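Local coordinates for PilY2 protein (Pseudomonas aeruginosa, PDB 3TDQ) that probably takes part in the biogenesis of type 4 fimbriae (pili), as a small beta-barrel protein of the OB clan whose molecular role is not established, at residues F14-E19 with P42-V47; L29-N34 with Q61-I66; S51-S56 with I69-Q74. One frame throughout, in Å; residues are numbered along the deposited sequence.

Contact 1: residues F14-E19 with P42-V47; sequences FEVQVE and PSLFQV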
# COMPACT_ATOMS: atom_id res chain seq x y z
N PHE A 14 -17.10 -0.64 4.22
CA PHE A 14 -18.52 -0.30 4.33
C PHE A 14 -18.78 0.59 5.55
O PHE A 14 -19.64 1.47 5.49
CB PHE A 14 -19.39 -1.56 4.39
CG PHE A 14 -19.61 -2.16 3.01
CD1 PHE A 14 -18.61 -2.90 2.39
CD2 PHE A 14 -20.82 -1.99 2.35
CE1 PHE A 14 -18.81 -3.44 1.11
CE2 PHE A 14 -21.02 -2.54 1.08
CZ PHE A 14 -20.01 -3.25 0.47
N GLU A 15 -17.99 0.43 6.60
CA GLU A 15 -18.10 1.21 7.84
C GLU A 15 -16.81 1.18 8.61
O GLU A 15 -16.01 0.26 8.46
CB GLU A 15 -19.24 0.67 8.76
CG GLU A 15 -20.62 1.23 8.51
CD GLU A 15 -20.77 2.74 8.32
OE1 GLU A 15 -20.07 3.52 9.01
OE2 GLU A 15 -21.60 3.13 7.46
N VAL A 16 -16.64 2.19 9.47
CA VAL A 16 -15.51 2.35 10.37
C VAL A 16 -16.07 2.73 11.73
O VAL A 16 -16.88 3.67 11.82
CB VAL A 16 -14.47 3.40 9.89
CG1 VAL A 16 -13.21 3.35 10.76
CG2 VAL A 16 -14.11 3.21 8.42
N GLN A 17 -15.64 2.03 12.78
CA GLN A 17 -16.05 2.35 14.14
C GLN A 17 -14.78 2.73 14.90
O GLN A 17 -14.10 1.86 15.44
CB GLN A 17 -16.78 1.15 14.78
CG GLN A 17 -17.82 1.59 15.76
CD GLN A 17 -18.99 0.67 15.79
OE1 GLN A 17 -18.94 -0.39 16.42
NE2 GLN A 17 -20.12 1.11 15.26
N VAL A 18 -14.41 4.01 14.83
CA VAL A 18 -13.17 4.53 15.42
C VAL A 18 -13.10 4.25 16.94
O VAL A 18 -12.03 3.89 17.43
CB VAL A 18 -12.88 6.01 15.07
CG1 VAL A 18 -12.75 6.21 13.56
CG2 VAL A 18 -13.90 6.97 15.67
N GLU A 19 -14.25 4.32 17.64
CA GLU A 19 -14.36 4.12 19.09
C GLU A 19 -14.02 2.70 19.52
O GLU A 19 -13.62 2.49 20.67
CB GLU A 19 -15.79 4.47 19.59
CG GLU A 19 -16.27 5.87 19.25
CD GLU A 19 -17.05 6.09 17.96
OE1 GLU A 19 -17.04 5.19 17.09
OE2 GLU A 19 -17.64 7.19 17.82
N PRO A 42 -2.75 7.51 11.99
CA PRO A 42 -3.41 6.19 12.10
C PRO A 42 -4.35 5.95 10.93
O PRO A 42 -5.18 6.81 10.58
CB PRO A 42 -4.16 6.26 13.45
CG PRO A 42 -3.47 7.33 14.20
CD PRO A 42 -3.04 8.35 13.17
N SER A 43 -4.19 4.80 10.26
CA SER A 43 -5.03 4.43 9.10
C SER A 43 -6.52 4.37 9.45
O SER A 43 -7.37 4.53 8.57
CB SER A 43 -4.58 3.10 8.51
OG SER A 43 -3.21 3.14 8.14
N LEU A 44 -6.85 4.13 10.73
CA LEU A 44 -8.23 4.09 11.22
C LEU A 44 -9.00 5.38 10.87
O LEU A 44 -10.19 5.33 10.58
CB LEU A 44 -8.21 3.87 12.75
CG LEU A 44 -9.57 3.75 13.45
CD1 LEU A 44 -10.33 2.50 13.01
CD2 LEU A 44 -9.41 3.78 14.95
N PHE A 45 -8.30 6.53 10.85
CA PHE A 45 -8.93 7.82 10.57
C PHE A 45 -8.81 8.22 9.10
O PHE A 45 -9.39 9.23 8.72
CB PHE A 45 -8.34 8.91 11.48
CG PHE A 45 -8.69 8.64 12.93
CD1 PHE A 45 -9.92 9.04 13.45
CD2 PHE A 45 -7.80 7.98 13.77
CE1 PHE A 45 -10.25 8.78 14.79
CE2 PHE A 45 -8.14 7.70 15.10
CZ PHE A 45 -9.36 8.12 15.61
N GLN A 46 -8.14 7.40 8.27
CA GLN A 46 -7.99 7.66 6.83
C GLN A 46 -9.01 6.88 6.01
O GLN A 46 -9.52 7.41 5.02
CB GLN A 46 -6.56 7.29 6.37
CG GLN A 46 -5.48 8.16 7.01
CD GLN A 46 -5.69 9.64 6.80
OE1 GLN A 46 -5.55 10.16 5.68
NE2 GLN A 46 -5.92 10.36 7.88
N VAL A 47 -9.29 5.61 6.39
CA VAL A 47 -10.29 4.80 5.69
C VAL A 47 -11.68 5.37 5.95
O VAL A 47 -11.94 5.94 7.01
CB VAL A 47 -10.21 3.28 5.98
CG1 VAL A 47 -8.90 2.69 5.48
CG2 VAL A 47 -10.44 2.96 7.47

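Contact 2: residues L29-N34 with Q61-I66; sequences LYRLPN and QPWSTI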
# COMPACT_ATOMS: atom_id res chain seq x y z
N LEU A 29 -15.45 -8.14 9.78
CA LEU A 29 -14.87 -7.17 10.73
C LEU A 29 -13.43 -7.49 11.06
O LEU A 29 -13.06 -8.66 11.20
CB LEU A 29 -15.67 -7.11 12.04
CG LEU A 29 -17.09 -6.54 11.93
CD1 LEU A 29 -17.80 -6.72 13.21
CD2 LEU A 29 -17.05 -5.03 11.61
N TYR A 30 -12.63 -6.42 11.17
CA TYR A 30 -11.23 -6.51 11.50
C TYR A 30 -10.89 -5.49 12.54
O TYR A 30 -11.49 -4.41 12.55
CB TYR A 30 -10.36 -6.20 10.24
CG TYR A 30 -10.60 -7.14 9.09
CD1 TYR A 30 -11.62 -6.89 8.16
CD2 TYR A 30 -9.84 -8.30 8.93
CE1 TYR A 30 -11.88 -7.77 7.11
CE2 TYR A 30 -10.08 -9.18 7.87
CZ TYR A 30 -11.10 -8.91 6.96
OH TYR A 30 -11.39 -9.75 5.92
N ARG A 31 -9.88 -5.79 13.37
CA ARG A 31 -9.38 -4.83 14.33
C ARG A 31 -8.42 -3.93 13.57
O ARG A 31 -7.57 -4.43 12.83
CB ARG A 31 -8.68 -5.52 15.52
CG ARG A 31 -8.16 -4.56 16.61
CD ARG A 31 -9.27 -4.08 17.55
NE ARG A 31 -9.95 -5.20 18.19
CZ ARG A 31 -11.16 -5.14 18.74
NH1 ARG A 31 -11.83 -4.00 18.76
NH2 ARG A 31 -11.70 -6.22 19.28
N LEU A 32 -8.56 -2.61 13.72
CA LEU A 32 -7.66 -1.66 13.08
C LEU A 32 -7.12 -0.77 14.22
O LEU A 32 -7.73 0.23 14.58
CB LEU A 32 -8.36 -0.88 11.95
CG LEU A 32 -7.53 0.13 11.15
CD1 LEU A 32 -6.21 -0.47 10.65
CD2 LEU A 32 -8.32 0.60 9.95
N PRO A 33 -6.02 -1.21 14.88
CA PRO A 33 -5.52 -0.47 16.05
C PRO A 33 -4.86 0.84 15.65
O PRO A 33 -4.50 1.01 14.49
CB PRO A 33 -4.50 -1.45 16.69
CG PRO A 33 -4.05 -2.30 15.59
CD PRO A 33 -5.19 -2.39 14.58
N ASN A 34 -4.72 1.76 16.61
CA ASN A 34 -4.07 3.07 16.38
C ASN A 34 -2.61 2.92 15.94
O ASN A 34 -2.08 3.81 15.32
CB ASN A 34 -4.14 3.92 17.67
CG ASN A 34 -5.54 4.30 18.13
OD1 ASN A 34 -6.55 4.15 17.39
ND2 ASN A 34 -5.63 4.76 19.38
N GLN A 61 -7.87 -12.94 17.98
CA GLN A 61 -9.21 -13.13 18.54
C GLN A 61 -9.62 -11.89 19.36
O GLN A 61 -8.79 -11.40 20.12
CB GLN A 61 -9.16 -14.41 19.43
CG GLN A 61 -10.49 -14.91 20.00
CD GLN A 61 -11.03 -14.10 21.16
OE1 GLN A 61 -10.29 -13.50 21.95
NE2 GLN A 61 -12.34 -14.06 21.27
N PRO A 62 -10.88 -11.40 19.31
CA PRO A 62 -12.02 -11.91 18.52
C PRO A 62 -11.94 -11.54 17.05
O PRO A 62 -12.49 -12.27 16.23
CB PRO A 62 -13.23 -11.29 19.23
CG PRO A 62 -12.71 -9.99 19.80
CD PRO A 62 -11.27 -10.26 20.18
N TRP A 63 -11.21 -10.45 16.70
CA TRP A 63 -11.08 -10.04 15.31
C TRP A 63 -9.63 -10.04 14.89
O TRP A 63 -8.78 -9.66 15.70
CB TRP A 63 -11.69 -8.63 15.08
CG TRP A 63 -13.08 -8.50 15.66
CD1 TRP A 63 -13.42 -7.89 16.84
CD2 TRP A 63 -14.28 -9.10 15.16
NE1 TRP A 63 -14.78 -8.04 17.06
CE2 TRP A 63 -15.33 -8.77 16.04
CE3 TRP A 63 -14.56 -9.93 14.05
CZ2 TRP A 63 -16.64 -9.20 15.83
CZ3 TRP A 63 -15.87 -10.31 13.82
CH2 TRP A 63 -16.89 -9.98 14.73
N SER A 64 -9.35 -10.42 13.63
CA SER A 64 -7.98 -10.40 13.12
C SER A 64 -7.53 -8.96 12.94
O SER A 64 -8.37 -8.07 12.73
CB SER A 64 -7.84 -11.20 11.83
OG SER A 64 -7.85 -12.58 12.21
N THR A 65 -6.23 -8.71 13.14
CA THR A 65 -5.67 -7.37 13.21
C THR A 65 -4.99 -6.95 11.92
O THR A 65 -4.05 -7.60 11.48
CB THR A 65 -4.67 -7.32 14.39
OG1 THR A 65 -5.36 -7.69 15.57
CG2 THR A 65 -4.07 -5.93 14.61
N ILE A 66 -5.45 -5.83 11.34
CA ILE A 66 -4.85 -5.26 10.14
C ILE A 66 -3.65 -4.42 10.60
O ILE A 66 -3.82 -3.47 11.38
CB ILE A 66 -5.87 -4.44 9.29
CG1 ILE A 66 -6.90 -5.39 8.61
CG2 ILE A 66 -5.12 -3.59 8.23
CD1 ILE A 66 -8.09 -4.68 7.92
O HOH W 1 -11.36 -10.73 11.62
O HOH W 2 -9.42 -8.38 18.14

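Contact 3: residues S51-S56 with I69-Q74; sequences SVVSYS and IYIHKQ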
# COMPACT_ATOMS: atom_id res chain seq x y z
N SER A 51 -14.04 3.42 0.67
CA SER A 51 -12.60 3.25 0.38
C SER A 51 -12.35 1.87 -0.20
O SER A 51 -12.88 0.87 0.31
CB SER A 51 -11.73 3.44 1.62
OG SER A 51 -11.84 4.73 2.18
N VAL A 52 -11.56 1.81 -1.28
CA VAL A 52 -11.19 0.54 -1.90
C VAL A 52 -9.83 0.23 -1.30
O VAL A 52 -8.94 1.08 -1.35
CB VAL A 52 -11.22 0.61 -3.45
CG1 VAL A 52 -10.57 -0.63 -4.06
CG2 VAL A 52 -12.64 0.79 -3.97
N VAL A 53 -9.67 -0.95 -0.67
CA VAL A 53 -8.43 -1.22 0.08
C VAL A 53 -7.77 -2.56 -0.19
O VAL A 53 -8.43 -3.52 -0.55
CB VAL A 53 -8.72 -1.13 1.61
CG1 VAL A 53 -8.94 0.33 2.05
CG2 VAL A 53 -9.89 -2.04 2.03
N SER A 54 -6.44 -2.61 0.02
CA SER A 54 -5.59 -3.80 0.06
C SER A 54 -5.08 -3.82 1.48
O SER A 54 -4.74 -2.75 2.00
CB SER A 54 -4.46 -3.73 -0.95
OG SER A 54 -4.98 -3.87 -2.26
N TYR A 55 -5.09 -4.98 2.15
CA TYR A 55 -4.67 -4.99 3.56
C TYR A 55 -4.03 -6.31 3.94
O TYR A 55 -4.26 -7.33 3.30
CB TYR A 55 -5.88 -4.69 4.50
CG TYR A 55 -7.07 -5.57 4.22
CD1 TYR A 55 -7.22 -6.80 4.85
CD2 TYR A 55 -8.01 -5.22 3.25
CE1 TYR A 55 -8.28 -7.65 4.55
CE2 TYR A 55 -9.06 -6.08 2.92
CZ TYR A 55 -9.20 -7.29 3.57
OH TYR A 55 -10.24 -8.13 3.26
N SER A 56 -3.25 -6.28 5.02
CA SER A 56 -2.63 -7.49 5.55
C SER A 56 -2.50 -7.36 7.05
O SER A 56 -2.60 -6.26 7.58
CB SER A 56 -1.26 -7.74 4.90
OG SER A 56 -0.38 -6.64 5.08
N ILE A 69 -2.50 -1.24 5.67
CA ILE A 69 -3.66 -1.05 4.78
C ILE A 69 -3.38 0.10 3.81
O ILE A 69 -2.89 1.16 4.20
CB ILE A 69 -4.98 -0.88 5.58
CG1 ILE A 69 -6.23 -0.84 4.65
CG2 ILE A 69 -4.93 0.28 6.59
CD1 ILE A 69 -7.61 -1.17 5.38
N TYR A 70 -3.73 -0.12 2.53
CA TYR A 70 -3.52 0.84 1.45
C TYR A 70 -4.84 1.20 0.79
O TYR A 70 -5.60 0.31 0.41
CB TYR A 70 -2.52 0.25 0.43
CG TYR A 70 -2.32 1.09 -0.82
CD1 TYR A 70 -1.35 2.09 -0.87
CD2 TYR A 70 -3.05 0.83 -1.98
CE1 TYR A 70 -1.14 2.84 -2.03
CE2 TYR A 70 -2.84 1.57 -3.15
CZ TYR A 70 -1.89 2.57 -3.17
OH TYR A 70 -1.72 3.32 -4.32
N ILE A 71 -5.10 2.50 0.61
CA ILE A 71 -6.31 2.98 -0.06
C ILE A 71 -5.98 3.17 -1.53
O ILE A 71 -5.06 3.91 -1.87
CB ILE A 71 -6.86 4.27 0.61
CG1 ILE A 71 -7.22 4.03 2.12
CG2 ILE A 71 -8.07 4.83 -0.18
CD1 ILE A 71 -7.25 5.34 3.01
N HIS A 72 -6.72 2.48 -2.41
CA HIS A 72 -6.59 2.59 -3.86
C HIS A 72 -7.16 3.93 -4.30
O HIS A 72 -8.28 4.29 -3.92
CB HIS A 72 -7.31 1.43 -4.56
CG HIS A 72 -6.63 0.12 -4.32
ND1 HIS A 72 -5.67 -0.36 -5.19
CD2 HIS A 72 -6.70 -0.71 -3.26
CE1 HIS A 72 -5.23 -1.50 -4.66
NE2 HIS A 72 -5.84 -1.75 -3.50
N LYS A 73 -6.37 4.68 -5.10
CA LYS A 73 -6.78 6.01 -5.57
C LYS A 73 -7.41 5.91 -6.94
O LYS A 73 -6.81 6.30 -7.94
CB LYS A 73 -5.58 6.98 -5.57
CG LYS A 73 -5.31 7.51 -4.17
CD LYS A 73 -4.16 6.80 -3.63
CE LYS A 73 -3.95 6.85 -2.15
NZ LYS A 73 -2.96 5.76 -1.82
N GLN A 74 -8.62 5.37 -6.99
CA GLN A 74 -9.39 5.13 -8.22
C GLN A 74 -9.72 6.42 -8.97
O GLN A 74 -9.88 6.37 -10.19
CB GLN A 74 -10.69 4.37 -7.91
CG GLN A 74 -10.45 2.91 -7.50
CD GLN A 74 -11.72 2.14 -7.36
OE1 GLN A 74 -12.81 2.71 -7.19
NE2 GLN A 74 -11.62 0.83 -7.44
O HOH W 3 -10.60 4.17 -2.56

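Contact 1: residues F14-E19 with P42-V47
Val16 and Val18 turn their branched side chains onto the loop at 42-47, where Leu44, Phe45 and Val47 meet them. The two branches of Val16 divide the work. CG1, anti to the backbone N (chi1 -171°), lies 3.6 Å from Leu44 O and 3.8 Å from Leu44 CD1, whereas CG2 takes the methyl group Val47 CG2 at 3.8 Å, the two side chains meeting at about a right angle. Val18 packs farther along: its CG1 sits 4.0 Å from Leu44 CG and approaches Phe45 CE1 obliquely at 3.8 Å. Leu44 thus spans both valines, for its other methyl, CD2, comes 3.6 Å from Val18 O. Compact beta-branched residues suit this strand end, because they offer methyls on two sides without needing a long shank, and the intervening Gln17 points away, as alternation along an extended chain would give.

What sets the loop residues in place is a helix-like turn. Ser43 O accepts from both Gln46 N and Val47 N, and Phe45 N bonds to Pro42 O, so the chain coils tightly enough to bring Leu44 and Val47 to the same partner, Val16. Behind them, Val47 also packs on Val23, Ile69 and Ile71, while Leu44 rests against Asn21 and Asn34. On the strand side, Phe14 and Glu15 both face Asp24 in a classic beta bulge. A loop between the third and fourth barrel strands that folds over an apolar barrel end, here without a regular helix, is consistent with the OB fold.

Contact 2: residues L29-N34 with Q61-I66
Pro62, which follows a cis peptide bond, and Trp63 meet Arg31 and Leu29. Pro62 CG lies near the edge of the Arg31 guanidinium, a doubtful approach, as the arginine has two conformers. The indole of Trp63 has Leu29 CB over one face, in a CH-pi contact 3.8 Å from the centroid of the six-membered ring and 19° off its normal, and Pro62 CB more loosely over the other, toward the rim. Leucine suits this place because its CB and CD1 run alongside the flat ring. In the conformer given, a water accepts from Arg31 NE as well as from Trp63 N.

At Ser64 the backbones join. Ser64 O accepts from Arg31 N at 2.8 Å, and a second water links Ser64 N to Leu29 O. Thr65 lays its methyl CG2 3.7 Å from Pro33 CD, while its OG1 is bonded to Ser60 OG. Ile66 N gives a nearly straight bond (170°) to Arg31 O, 2.9 Å away. In Ile66, chi1 (-70°) aims CG1 and the extended chi2 carries CD1 inward, 3.6 Å from Tyr30 CB; Ile66 CG2 meets Leu32 CD1.

Arg31 bonds to both neighbours of Thr65, the pattern of a parallel bridge, as where strands three and five close an OB barrel. The chemistry implies a short seam, two direct backbone bonds extended by one water-bridged link, with apolar packing inside and an indole covered by Leu29 outside.

Contact 3: residues S51-S56 with I69-Q74
Ile69 fits into the hollow between Val53 and Tyr55 on one face of the antiparallel pair. Its CD1 reaches Val53 CG1 at 3.9 Å, and its CG1 lies 3.9 Å from Tyr55 CB. The fit depends on Ile69 CG1 being anti to the backbone N (chi1 -174°), which lays the long branch along the neighbouring strand. Ile71 adds a second bump beside Val53 CG1, and the Tyr55 ring leads off toward Tyr30. Aliphatic branches suit this face because it looks into the barrel, where Ile25 and Val47 complete the packing.

The other face is built differently. The small Ser54 leaves room for the ring of His72, whose NE2 comes 2.6 Å from Ser54 OG in a hydrogen bond that either group could donate. Tyr70 CD2 stands 4.0 Å above the centre of the imidazole plane, so the ring is held at its edge by the serine and over one face by the tyrosine. Farther along, Val52 fills the gap between His72 CB and the amide of Gln74, its CG2 lying 3.6 Å from Gln74 NE2.

Between the faces the backbones are joined regularly, the strand axes running at 164°. Ser54 and Tyr70 form a hydrogen-bonded pair, with Tyr70 N to Ser54 O at 2.9 Å, and His72 N gives to Val52 O at 2.8 Å. A water continues the connection from Val52 N to His72 O.

Tyr70 OH bonds to Glu8 of the second subunit. Lys73 NZ, already bonded to Ile71 O, also forms a salt bridge with Asp68 of that subunit. The chemistry implies a two-sided hairpin: one side apolar and turned to the core, the other mixed, with Ser54, Tyr70 and His72 reaching the second subunit.

In the fold
Strand 65-71 serves both contact 2 and contact 3. In contact 3 it pairs antiparallel with strand 52-58 near the centre of the chain, while in contact 2 its beginning meets strand 28-31 at a surface seam closing the sheet. Contact 1, partly buried like contact 3, adds a loop to the end of strand 6-17 and is held by apolar side chains, whereas the other two add backbone hydrogen bonds to side-chain packing. The three share one interior: Leu44 and Val47 touch Leu32, Val47 also touches Ile69, and Ile66 packs on Tyr55. Contact 3 alone reaches the second subunit; waters bridge both seams, and contact 2 adds a CH-pi contact between Leu29 and Trp63.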